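Local coordinates for geranyltranstransferase (Enterococcus faecalis, PDB 3P8L), which probably catalyses the magnesium-dependent condensation of isopentenyl diphosphate with geranyl diphosphate to give (2E,6E)-farnesyl diphosphate, at residues A[44-47]-A[51-54]; A[60-63]-A[68-71]; A[65-68]-A[72-75]; A[143-148]-A[190-195]; A[268-273]-A[294-299]. All coordinates share one frame; numbering follows the deposited sequence. Where two conformers were deposited one is given.

Interaction 1: A[44-47]-A[51-54]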
# COMPACT_ATOMS: atom_id res chain seq x y z
N TYR A 44 -9.05 -15.46 4.69
CA TYR A 44 -10.06 -15.51 5.74
C TYR A 44 -10.91 -14.24 5.75
O TYR A 44 -12.15 -14.31 5.73
CB TYR A 44 -9.43 -15.74 7.12
CG TYR A 44 -10.44 -15.62 8.24
CD1 TYR A 44 -11.32 -16.68 8.51
CD2 TYR A 44 -10.51 -14.48 9.03
CE1 TYR A 44 -12.25 -16.59 9.55
CE2 TYR A 44 -11.46 -14.37 10.06
CZ TYR A 44 -12.33 -15.44 10.30
OH TYR A 44 -13.27 -15.38 11.31
N SER A 45 -10.24 -13.09 5.76
CA SER A 45 -10.93 -11.81 5.88
C SER A 45 -11.71 -11.43 4.63
O SER A 45 -12.72 -10.75 4.73
CB SER A 45 -9.94 -10.71 6.23
OG SER A 45 -9.46 -10.86 7.56
N ILE A 46 -11.24 -11.88 3.47
CA ILE A 46 -12.01 -11.75 2.22
C ILE A 46 -13.29 -12.62 2.26
O ILE A 46 -14.40 -12.11 2.02
CB ILE A 46 -11.14 -12.09 0.98
CG1 ILE A 46 -10.08 -11.02 0.76
CG2 ILE A 46 -11.98 -12.22 -0.30
CD1 ILE A 46 -8.93 -11.52 -0.05
N HIS A 47 -13.15 -13.88 2.60
CA HIS A 47 -14.25 -14.85 2.62
C HIS A 47 -15.27 -14.65 3.72
O HIS A 47 -16.33 -15.23 3.68
CB HIS A 47 -13.72 -16.25 2.75
CG HIS A 47 -13.11 -16.80 1.51
ND1 HIS A 47 -13.66 -16.62 0.26
CD2 HIS A 47 -12.01 -17.55 1.32
CE1 HIS A 47 -12.92 -17.22 -0.63
NE2 HIS A 47 -11.91 -17.79 -0.01
N LYS A 51 -20.78 -6.25 2.53
CA LYS A 51 -21.74 -5.75 1.54
C LYS A 51 -21.11 -5.49 0.18
O LYS A 51 -21.83 -5.37 -0.80
CB LYS A 51 -22.44 -4.47 2.04
CG LYS A 51 -23.16 -4.63 3.39
CD LYS A 51 -24.23 -3.57 3.60
CE LYS A 51 -23.65 -2.17 3.87
NZ LYS A 51 -23.56 -1.84 5.32
N ARG A 52 -19.77 -5.40 0.13
CA ARG A 52 -19.00 -5.15 -1.12
C ARG A 52 -19.44 -3.87 -1.80
O ARG A 52 -19.48 -3.77 -3.04
CB ARG A 52 -19.11 -6.35 -2.08
CG ARG A 52 -18.71 -7.69 -1.46
CD ARG A 52 -17.21 -7.84 -1.50
NE ARG A 52 -16.80 -9.18 -1.10
CZ ARG A 52 -15.95 -9.45 -0.12
NH1 ARG A 52 -15.35 -8.47 0.57
NH2 ARG A 52 -15.67 -10.71 0.15
N LEU A 53 -19.79 -2.89 -0.97
CA LEU A 53 -20.33 -1.61 -1.41
C LEU A 53 -19.41 -0.89 -2.38
O LEU A 53 -19.87 -0.38 -3.41
CB LEU A 53 -20.64 -0.71 -0.21
CG LEU A 53 -21.14 0.70 -0.52
CD1 LEU A 53 -22.42 0.66 -1.34
CD2 LEU A 53 -21.34 1.52 0.76
N ARG A 54 -18.12 -0.88 -2.08
CA ARG A 54 -17.16 -0.14 -2.90
C ARG A 54 -16.96 -0.67 -4.34
O ARG A 54 -17.09 0.10 -5.30
CB ARG A 54 -15.85 0.11 -2.14
CG ARG A 54 -16.04 1.09 -0.96
CD ARG A 54 -15.05 0.84 0.22
NE ARG A 54 -15.47 1.63 1.37
CZ ARG A 54 -16.43 1.29 2.23
NH1 ARG A 54 -17.07 0.13 2.12
NH2 ARG A 54 -16.74 2.12 3.22
O HOH W 1 -14.42 -9.33 3.17

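Interaction 2: A[60-63]-A[68-71]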
# COMPACT_ATOMS: atom_id res chain seq x y z
N THR A 60 -21.43 -0.44 -10.84
CA THR A 60 -22.71 0.20 -11.08
C THR A 60 -22.50 1.46 -11.92
O THR A 60 -23.31 1.76 -12.81
CB THR A 60 -23.45 0.47 -9.76
OG1 THR A 60 -23.58 -0.76 -9.04
CG2 THR A 60 -24.84 1.04 -10.01
N THR A 61 -21.41 2.17 -11.66
CA THR A 61 -21.10 3.43 -12.35
C THR A 61 -20.78 3.13 -13.82
O THR A 61 -21.26 3.83 -14.71
CB THR A 61 -19.98 4.21 -11.62
OG1 THR A 61 -20.44 4.54 -10.31
CG2 THR A 61 -19.62 5.50 -12.34
N VAL A 62 -20.01 2.07 -14.06
CA VAL A 62 -19.71 1.60 -15.42
C VAL A 62 -21.02 1.18 -16.14
O VAL A 62 -21.21 1.49 -17.33
CB VAL A 62 -18.67 0.44 -15.39
CG1 VAL A 62 -18.45 -0.16 -16.78
CG2 VAL A 62 -17.34 0.93 -14.82
N ALA A 63 -21.93 0.53 -15.41
CA ALA A 63 -23.24 0.12 -15.93
C ALA A 63 -24.10 1.32 -16.33
O ALA A 63 -24.71 1.31 -17.40
CB ALA A 63 -23.98 -0.76 -14.94
N GLU A 68 -20.04 -2.33 -21.57
CA GLU A 68 -19.97 -3.74 -21.20
C GLU A 68 -18.78 -3.96 -20.27
O GLU A 68 -17.70 -3.42 -20.52
CB GLU A 68 -19.86 -4.62 -22.45
CG GLU A 68 -20.13 -6.09 -22.17
CD GLU A 68 -19.88 -6.98 -23.37
OE1 GLU A 68 -20.34 -8.14 -23.34
OE2 GLU A 68 -19.21 -6.53 -24.33
N MET A 69 -18.99 -4.74 -19.21
CA MET A 69 -17.95 -5.06 -18.24
C MET A 69 -16.80 -5.80 -18.88
O MET A 69 -16.99 -6.72 -19.66
CB MET A 69 -18.50 -5.94 -17.10
CG MET A 69 -19.44 -5.25 -16.18
SD MET A 69 -18.82 -3.74 -15.44
CE MET A 69 -20.40 -3.08 -15.12
N GLU A 70 -15.59 -5.37 -18.54
CA GLU A 70 -14.38 -6.06 -18.97
C GLU A 70 -13.54 -6.39 -17.74
O GLU A 70 -13.75 -5.81 -16.68
CB GLU A 70 -13.54 -5.17 -19.89
CG GLU A 70 -14.24 -4.69 -21.14
CD GLU A 70 -13.32 -3.81 -21.95
OE1 GLU A 70 -12.40 -4.35 -22.58
OE2 GLU A 70 -13.52 -2.57 -21.94
N THR A 71 -12.59 -7.32 -17.92
CA THR A 71 -11.59 -7.71 -16.93
C THR A 71 -11.07 -6.57 -16.03
O THR A 71 -11.11 -6.68 -14.79
CB THR A 71 -10.40 -8.43 -17.64
OG1 THR A 71 -10.93 -9.48 -18.45
CG2 THR A 71 -9.42 -9.03 -16.64

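Interaction 3: A[65-68]-A[72-75]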
# COMPACT_ATOMS: atom_id res chain seq x y z
N PHE A 65 -23.16 4.13 -17.48
CA PHE A 65 -22.68 4.69 -18.76
C PHE A 65 -22.71 3.69 -19.92
O PHE A 65 -22.08 3.90 -20.96
CB PHE A 65 -21.26 5.28 -18.62
CG PHE A 65 -21.19 6.45 -17.70
CD1 PHE A 65 -20.59 6.31 -16.45
CD2 PHE A 65 -21.72 7.69 -18.05
CE1 PHE A 65 -20.52 7.37 -15.57
CE2 PHE A 65 -21.65 8.76 -17.18
CZ PHE A 65 -21.05 8.60 -15.93
N GLN A 66 -23.45 2.60 -19.71
CA GLN A 66 -23.79 1.61 -20.72
C GLN A 66 -22.58 0.99 -21.40
O GLN A 66 -22.58 0.77 -22.61
CB GLN A 66 -24.79 2.19 -21.74
CG GLN A 66 -26.20 2.38 -21.16
CD GLN A 66 -27.09 3.30 -21.99
OE1 GLN A 66 -26.79 3.59 -23.15
NE2 GLN A 66 -28.20 3.74 -21.41
N LYS A 67 -21.55 0.72 -20.61
CA LYS A 67 -20.36 0.04 -21.10
C LYS A 67 -20.42 -1.43 -20.68
O LYS A 67 -20.83 -1.73 -19.56
CB LYS A 67 -19.11 0.71 -20.55
CG LYS A 67 -17.81 -0.00 -20.89
CD LYS A 67 -16.63 0.68 -20.23
CE LYS A 67 -15.74 -0.31 -19.51
NZ LYS A 67 -15.42 -1.51 -20.31
N GLU A 68 -20.04 -2.33 -21.57
CA GLU A 68 -19.97 -3.74 -21.20
C GLU A 68 -18.78 -3.96 -20.27
O GLU A 68 -17.70 -3.42 -20.52
CB GLU A 68 -19.86 -4.62 -22.45
CG GLU A 68 -20.13 -6.09 -22.17
CD GLU A 68 -19.88 -6.98 -23.37
OE1 GLU A 68 -20.34 -8.14 -23.34
OE2 GLU A 68 -19.21 -6.53 -24.33
N GLN A 72 -10.61 -5.48 -16.64
CA GLN A 72 -10.04 -4.34 -15.90
C GLN A 72 -10.99 -3.64 -14.96
O GLN A 72 -10.55 -3.06 -13.96
CB GLN A 72 -9.40 -3.30 -16.83
CG GLN A 72 -10.36 -2.65 -17.82
CD GLN A 72 -10.33 -3.32 -19.18
OE1 GLN A 72 -10.36 -4.55 -19.30
NE2 GLN A 72 -10.27 -2.50 -20.23
N ASP A 73 -12.29 -3.69 -15.26
CA ASP A 73 -13.32 -3.15 -14.37
C ASP A 73 -13.37 -3.97 -13.09
O ASP A 73 -13.41 -3.41 -12.00
CB ASP A 73 -14.70 -3.10 -15.02
CG ASP A 73 -14.70 -2.38 -16.37
OD1 ASP A 73 -15.47 -2.78 -17.26
OD2 ASP A 73 -13.92 -1.43 -16.54
N TYR A 74 -13.36 -5.30 -13.24
CA TYR A 74 -13.34 -6.21 -12.10
C TYR A 74 -12.04 -6.12 -11.32
O TYR A 74 -12.07 -6.23 -10.10
CB TYR A 74 -13.59 -7.66 -12.52
CG TYR A 74 -14.94 -7.87 -13.17
CD1 TYR A 74 -16.12 -7.77 -12.43
CD2 TYR A 74 -15.04 -8.17 -14.54
CE1 TYR A 74 -17.37 -7.96 -13.03
CE2 TYR A 74 -16.29 -8.36 -15.16
CZ TYR A 74 -17.44 -8.24 -14.39
OH TYR A 74 -18.66 -8.44 -14.96
N GLN A 75 -10.93 -5.91 -12.03
CA GLN A 75 -9.62 -5.72 -11.42
C GLN A 75 -9.56 -4.46 -10.56
O GLN A 75 -9.07 -4.53 -9.42
CB GLN A 75 -8.51 -5.75 -12.47
CG GLN A 75 -8.30 -7.16 -13.02
CD GLN A 75 -7.32 -7.23 -14.17
OE1 GLN A 75 -7.26 -6.33 -15.00
NE2 GLN A 75 -6.54 -8.30 -14.21

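Interaction 4: A[143-148]-A[190-195]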
# COMPACT_ATOMS: atom_id res chain seq x y z
N VAL A 143 -1.91 4.72 -14.43
CA VAL A 143 -1.21 5.69 -13.59
C VAL A 143 -2.17 6.63 -12.88
O VAL A 143 -2.00 6.89 -11.69
CB VAL A 143 -0.11 6.46 -14.40
CG1 VAL A 143 0.35 7.74 -13.69
CG2 VAL A 143 1.07 5.57 -14.64
N LEU A 144 -3.20 7.09 -13.59
CA LEU A 144 -4.23 7.94 -12.99
C LEU A 144 -4.94 7.23 -11.83
O LEU A 144 -5.16 7.82 -10.78
CB LEU A 144 -5.27 8.37 -14.06
CG LEU A 144 -6.46 9.20 -13.59
CD1 LEU A 144 -6.02 10.50 -12.92
CD2 LEU A 144 -7.41 9.48 -14.75
N LEU A 145 -5.30 5.98 -12.04
CA LEU A 145 -6.08 5.26 -11.03
C LEU A 145 -5.21 4.87 -9.82
O LEU A 145 -5.72 4.81 -8.70
CB LEU A 145 -6.81 4.06 -11.65
CG LEU A 145 -8.01 4.42 -12.55
CD1 LEU A 145 -8.82 3.19 -12.86
CD2 LEU A 145 -8.90 5.46 -11.94
N MET A 146 -3.91 4.67 -10.04
CA MET A 146 -2.96 4.39 -8.95
C MET A 146 -2.77 5.66 -8.12
O MET A 146 -2.77 5.61 -6.89
CB MET A 146 -1.63 3.84 -9.49
CG MET A 146 -1.69 2.35 -9.91
SD MET A 146 -0.13 1.61 -10.49
CE MET A 146 0.39 2.74 -11.76
N GLN A 147 -2.63 6.80 -8.81
CA GLN A 147 -2.57 8.11 -8.16
C GLN A 147 -3.80 8.36 -7.30
O GLN A 147 -3.70 8.79 -6.14
CB GLN A 147 -2.47 9.24 -9.22
CG GLN A 147 -1.10 9.40 -9.86
CD GLN A 147 -1.11 10.32 -11.09
OE1 GLN A 147 -2.16 10.75 -11.55
NE2 GLN A 147 0.08 10.61 -11.61
N GLN A 148 -4.96 8.08 -7.87
CA GLN A 148 -6.23 8.35 -7.22
C GLN A 148 -6.48 7.38 -6.04
O GLN A 148 -6.99 7.78 -4.99
CB GLN A 148 -7.37 8.31 -8.23
CG GLN A 148 -7.42 9.54 -9.19
CD GLN A 148 -7.65 10.85 -8.46
OE1 GLN A 148 -8.60 10.98 -7.69
NE2 GLN A 148 -6.79 11.83 -8.71
N ILE A 190 -15.09 6.03 -1.33
CA ILE A 190 -16.39 6.12 -2.03
C ILE A 190 -16.19 7.03 -3.24
O ILE A 190 -16.62 6.67 -4.35
CB ILE A 190 -17.54 6.64 -1.13
CG1 ILE A 190 -17.74 5.74 0.10
CG2 ILE A 190 -18.88 6.78 -1.91
CD1 ILE A 190 -18.04 4.30 -0.21
N GLU A 191 -15.51 8.16 -3.02
CA GLU A 191 -15.19 9.08 -4.12
C GLU A 191 -14.32 8.40 -5.17
O GLU A 191 -14.60 8.52 -6.37
CB GLU A 191 -14.57 10.39 -3.59
CG GLU A 191 -15.62 11.38 -3.08
CD GLU A 191 -15.06 12.38 -2.08
OE1 GLU A 191 -13.86 12.30 -1.78
OE2 GLU A 191 -15.84 13.23 -1.59
N PHE A 192 -13.30 7.66 -4.72
CA PHE A 192 -12.50 6.87 -5.67
C PHE A 192 -13.37 5.93 -6.49
O PHE A 192 -13.16 5.80 -7.70
CB PHE A 192 -11.38 6.05 -4.99
CG PHE A 192 -10.64 5.17 -5.96
CD1 PHE A 192 -9.60 5.69 -6.72
CD2 PHE A 192 -11.03 3.84 -6.17
CE1 PHE A 192 -8.93 4.89 -7.63
CE2 PHE A 192 -10.38 3.05 -7.10
CZ PHE A 192 -9.31 3.58 -7.83
N ALA A 193 -14.34 5.25 -5.86
CA ALA A 193 -15.14 4.27 -6.62
C ALA A 193 -15.86 4.94 -7.81
O ALA A 193 -15.87 4.40 -8.91
CB ALA A 193 -16.14 3.58 -5.72
N LEU A 194 -16.45 6.11 -7.56
CA LEU A 194 -17.17 6.88 -8.60
C LEU A 194 -16.25 7.44 -9.70
O LEU A 194 -16.56 7.31 -10.90
CB LEU A 194 -18.03 7.97 -7.96
CG LEU A 194 -19.47 7.63 -7.55
CD1 LEU A 194 -20.35 7.43 -8.77
CD2 LEU A 194 -19.58 6.42 -6.60
N ILE A 195 -15.14 8.05 -9.27
CA ILE A 195 -14.06 8.50 -10.15
C ILE A 195 -13.58 7.37 -11.04
O ILE A 195 -13.51 7.54 -12.26
CB ILE A 195 -12.86 9.10 -9.34
CG1 ILE A 195 -13.26 10.43 -8.71
CG2 ILE A 195 -11.61 9.27 -10.21
CD1 ILE A 195 -12.17 11.05 -7.89

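Interaction 5: A[268-273]-A[294-299]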
# COMPACT_ATOMS: atom_id res chain seq x y z
N HIS A 268 -31.86 15.52 2.45
CA HIS A 268 -31.14 16.55 1.68
C HIS A 268 -29.95 15.99 0.87
O HIS A 268 -29.76 16.37 -0.29
CB HIS A 268 -30.70 17.71 2.59
CG HIS A 268 -31.85 18.50 3.15
ND1 HIS A 268 -31.87 18.98 4.45
CD2 HIS A 268 -33.02 18.89 2.60
CE1 HIS A 268 -33.00 19.62 4.67
NE2 HIS A 268 -33.72 19.58 3.56
N GLN A 269 -29.17 15.09 1.47
CA GLN A 269 -28.08 14.44 0.72
C GLN A 269 -28.62 13.62 -0.45
O GLN A 269 -28.07 13.70 -1.56
CB GLN A 269 -27.22 13.55 1.63
CG GLN A 269 -26.38 14.30 2.66
CD GLN A 269 -25.46 15.36 2.06
OE1 GLN A 269 -24.87 15.19 0.98
NE2 GLN A 269 -25.32 16.46 2.78
N LEU A 270 -29.69 12.86 -0.21
CA LEU A 270 -30.34 12.09 -1.28
C LEU A 270 -30.83 13.01 -2.39
O LEU A 270 -30.59 12.73 -3.57
CB LEU A 270 -31.47 11.21 -0.74
CG LEU A 270 -31.11 10.15 0.31
CD1 LEU A 270 -32.34 9.39 0.74
CD2 LEU A 270 -30.02 9.19 -0.19
N ALA A 271 -31.48 14.11 -2.02
CA ALA A 271 -31.95 15.11 -2.99
C ALA A 271 -30.79 15.70 -3.79
O ALA A 271 -30.89 15.88 -5.01
CB ALA A 271 -32.75 16.23 -2.29
N GLU A 272 -29.69 15.98 -3.11
CA GLU A 272 -28.51 16.53 -3.77
C GLU A 272 -27.83 15.52 -4.69
O GLU A 272 -27.41 15.87 -5.80
CB GLU A 272 -27.55 17.15 -2.76
CG GLU A 272 -28.11 18.46 -2.18
CD GLU A 272 -27.05 19.52 -1.95
OE1 GLU A 272 -25.97 19.45 -2.57
OE2 GLU A 272 -27.32 20.44 -1.15
N GLY A 273 -27.78 14.26 -4.26
CA GLY A 273 -27.36 13.16 -5.12
C GLY A 273 -28.19 13.06 -6.40
O GLY A 273 -27.62 12.99 -7.50
N ASN A 294 -31.03 4.12 -7.93
CA ASN A 294 -31.48 3.03 -7.06
C ASN A 294 -30.61 2.89 -5.81
O ASN A 294 -31.10 2.58 -4.72
CB ASN A 294 -31.54 1.70 -7.83
CG ASN A 294 -31.76 0.51 -6.92
OD1 ASN A 294 -32.86 0.32 -6.39
ND2 ASN A 294 -30.72 -0.30 -6.73
N LEU A 295 -29.30 3.08 -5.97
CA LEU A 295 -28.39 3.04 -4.81
C LEU A 295 -28.70 4.14 -3.80
O LEU A 295 -28.65 3.92 -2.60
CB LEU A 295 -26.92 3.08 -5.25
CG LEU A 295 -26.40 1.83 -5.98
CD1 LEU A 295 -25.01 2.08 -6.48
CD2 LEU A 295 -26.43 0.58 -5.11
N LEU A 296 -29.06 5.32 -4.32
CA LEU A 296 -29.58 6.42 -3.51
C LEU A 296 -30.92 6.08 -2.84
O LEU A 296 -31.09 6.32 -1.64
CB LEU A 296 -29.74 7.66 -4.39
CG LEU A 296 -29.02 8.93 -3.99
CD1 LEU A 296 -27.61 8.66 -3.51
CD2 LEU A 296 -29.03 9.79 -5.22
N THR A 297 -31.85 5.52 -3.62
CA THR A 297 -33.15 5.02 -3.11
C THR A 297 -33.00 4.04 -1.94
O THR A 297 -33.75 4.12 -0.97
CB THR A 297 -33.99 4.34 -4.24
OG1 THR A 297 -34.24 5.27 -5.29
CG2 THR A 297 -35.33 3.80 -3.73
N GLN A 298 -32.01 3.13 -2.02
CA GLN A 298 -31.81 2.11 -0.98
C GLN A 298 -31.45 2.72 0.38
O GLN A 298 -31.67 2.09 1.42
CB GLN A 298 -30.75 1.07 -1.38
CG GLN A 298 -31.04 0.21 -2.62
CD GLN A 298 -32.52 0.06 -2.94
OE1 GLN A 298 -33.38 0.39 -2.13
NE2 GLN A 298 -32.81 -0.44 -4.14
N LEU A 299 -30.90 3.93 0.37
CA LEU A 299 -30.52 4.63 1.61
C LEU A 299 -31.66 5.39 2.32
O LEU A 299 -31.46 5.90 3.43
CB LEU A 299 -29.33 5.56 1.37
CG LEU A 299 -27.98 5.02 0.90
CD1 LEU A 299 -26.99 6.17 0.81
CD2 LEU A 299 -27.42 3.91 1.79

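Interaction 1: A[44-47]-A[51-54]
The R52 guanidinium lies against the carbonyl oxygen of I46, and the I46 side chain runs at about a right angle to the arginine chain beside it. One direct bond carries the contact: R52 NH2 donates to I46 O over 2.7 Å, with 149° at the hydrogen. The oxygen sits at the guanidinium edge, close to its plane, whereas the donor is tilted 31° from the carbonyl plane. The side-chain contact is slight: I46 CG2 stands 4.0 Å from R52 NH2. The second terminal nitrogen works through a water that accepts from R52 NH1 at 2.9 Å; the same water lies 2.7 Å from S45 O and can donate to it. A sharp bend at chi2 (-83°) starts the arginine chain on its way to two successive carbonyls in the last turn of helix 36-47. There the helix end would probably add a favourable negative potential. R52 itself occupies the N-cap position of helix 53-64, in a left-handed backbone conformation, so the contact spans the short turn between consecutive helices of the all-helical isoprenoid synthase fold. K51 and R54 are at the positions of the GGKRxRP sequence that in related synthases bind the diphosphate of isopentenyl diphosphate, while R52 between them turns to the protein instead. Both ends of the guanidinium are also salt-bridged, NH1 to E81 on helix 71-92 and NH2 to E22 on helix 13-31; I46 packs its side chain onto M25 and I29 of that same helix 13-31.

Interaction 2: A[60-63]-A[68-71]
V62 meets the thioether end of M69, and the contact rests mainly on these two side chains. V62 points its CB toward the loop from helix 53-64, and with chi1 at 175° the CG1 branch lies trans to the backbone N. That branch makes the closest approach: V62 CG1 is 3.8 Å from M69 SD. M69 arrives from an extended piece of backbone, and its chain is folded at the first two torsions. Its CG stands beside the backbone N, and a second turn at chi2 (-54°) swings the sulfur round to the valine. The last torsion is extended (chi3 157°) and carries the methyl on past the sulfur, along the helix surface. M69 CE consequently rests 3.9 Å from V62 CB and 3.9 Å from the backbone nitrogen of A63. The A63 methyl supplies a smaller, more distant patch, its CB lying 4.3 Å from M69 CE. The two backbones thus stay well apart, with V62 CA and M69 CA 7.4 Å from each other, and the methionine bridges the gap. This joins the end of helix 53-64 to the loop leading into helix 71-92, the connection between two consecutive helices of the all-helical fold. F13 of helix 13-31 touches both A63 and M69, H17 adds to the cover of M69, and L200 of helix 175-200 reaches V62. No hydrogen bond or charge pair crosses between these segments: sulfur and methyl groups meet at van der Waals distances, which implies adhesion by dispersion and burial, with little directional demand on the thioether.

Interaction 3: A[65-68]-A[72-75]
K67 and D73 approach from opposite directions, and the close part of their contact gathers round a single ammonium group. K67 NZ forms a salt bridge to D73 OD1 at 3.3 Å, weak as a hydrogen bond. A shorter bond of 3.0 Å runs from K67 NZ to E68 O, with a C=O...NZ angle of 159°. The lysine starts extended, then bends at chi3 (131°) and again at chi4, which curls NZ back over its own loop. Its CE lies beside the carboxylate, 3.4 Å from D73 OD1 and 3.7 Å from D73 OD2. The loop here links helix 53-64 to helix 71-92, and E70 is the N-cap of the second helix. D73 OD1 accepts the backbone N-H of E70, the N3 half of a capping box, while the E70 carboxylate forms a further salt bridge to K67. The same aspartate oxygen therefore serves both helix start and lysine; D73 OD2, buried by the contact, has no polar partner in the model. V62 touches both K67 and D73, and L59 touches D73. On the loose side, E68 is exposed and its side chain starts away from D73; the residue's nearest atom is its carbonyl oxygen, E68 O being 4.0 Å from D73 OD1.

Interaction 4: A[143-148]-A[190-195]
A chi1 of 176° places F192 CG trans to its backbone N and sends the ring out from helix 175-200 toward helix 139-153, while Q148 folds at chi2 (-63°), bringing its amide oxygen to I195. The phenyl group enters edge first. F192 CE1 lies 3.4 Å from L145 O, which sits near the ring plane, a position in which a polarised aromatic C-H can face a carbonyl oxygen. One turn further along, Q148 CB also meets this edge in plane, 3.8 Å from F192 CD1, and Q148 C is nearer still at 3.6 Å from F192 CD1. L145 contributes a lighter apolar touch, its CD2 being 4.3 Å from F192 CE1. I195 points toward the facing helix, crossing Q148 nearly perpendicularly, and its CD1 stands 3.6 Å from Q148 OE1. No hydrogen bond joins the two segments. Their axes run antiparallel at 167° and 10.8 Å apart, a separation bridged by the ring. Behind this pair, I190, A193 and L194 pack on helix 53-64, and L194 and I195 on helix 205-230, while L80 of helix 71-92 touches F192. Helix 139-153 turns another flank to the second subunit, where Q147 NE2 hydrogen-bonds to S133 O of the second subunit and V143 packs on K142 of that subunit.

Interaction 5: A[268-273]-A[294-299]
G273 is fixed in its helix by a short bond from its backbone N to Q269 O (2.8 Å), and the backbone so held is the surface on which L296 rests. L296 CD2 lies 3.6 Å from G273 C and 3.7 Å from L270 O, an approach made at a position that carries no side chain. L296 has an eclipsed chi1 of -123°; its CD2 is the branch that lies on the glycine backbone, while CD1 faces L270. L270 answers in the opposite sense, the two leucines sliding past each other: L270 CD2 reaches 3.9 Å from L296 CG and 3.4 Å from L296 O. The two helices, 259-283 and 289-298, follow each other in the C-terminal helical part of the isoprenoid synthase fold, and L270 to L296 is their nearest backbone pairing here, 6.1 Å between the CA atoms. L296 O also accepts the backbone N-H of L299, with 3.1 Å from L299 N to L296 O. L299 closes the far end of the leucine cluster with its CB, 4.0 Å from L270 CD2. Helix 205-230 covers the flank, F214 meeting L296 and Y218 meeting L299, while R225 hydrogen-bonds to the carbonyl of Q298.

Overall arrangement
Helix 53-64 ties the set together. Its start lies in interaction 1 and its later part in interaction 2, whose centres are 19 Å apart. Interactions 2 and 3 share E68 and have centres only 2 Å apart: V62 CG1 is 3.8 Å from K67 CE, so the apolar and charged contacts of one loop abut. Interaction 4 reaches both ends, with R54 O 3.6 Å from A193 CB and T61 OG1 3.3 Å from L194 CD1. Interaction 5 joins through T60 CG2 and L295 CD1, 3.7 Å apart. Interaction 1 includes part of the GGKRxRP sequence, whose K51 and R54 positions are linked to diphosphate binding in related synthases; the centre of interaction 4 lies about 19 Å from that of interaction 1.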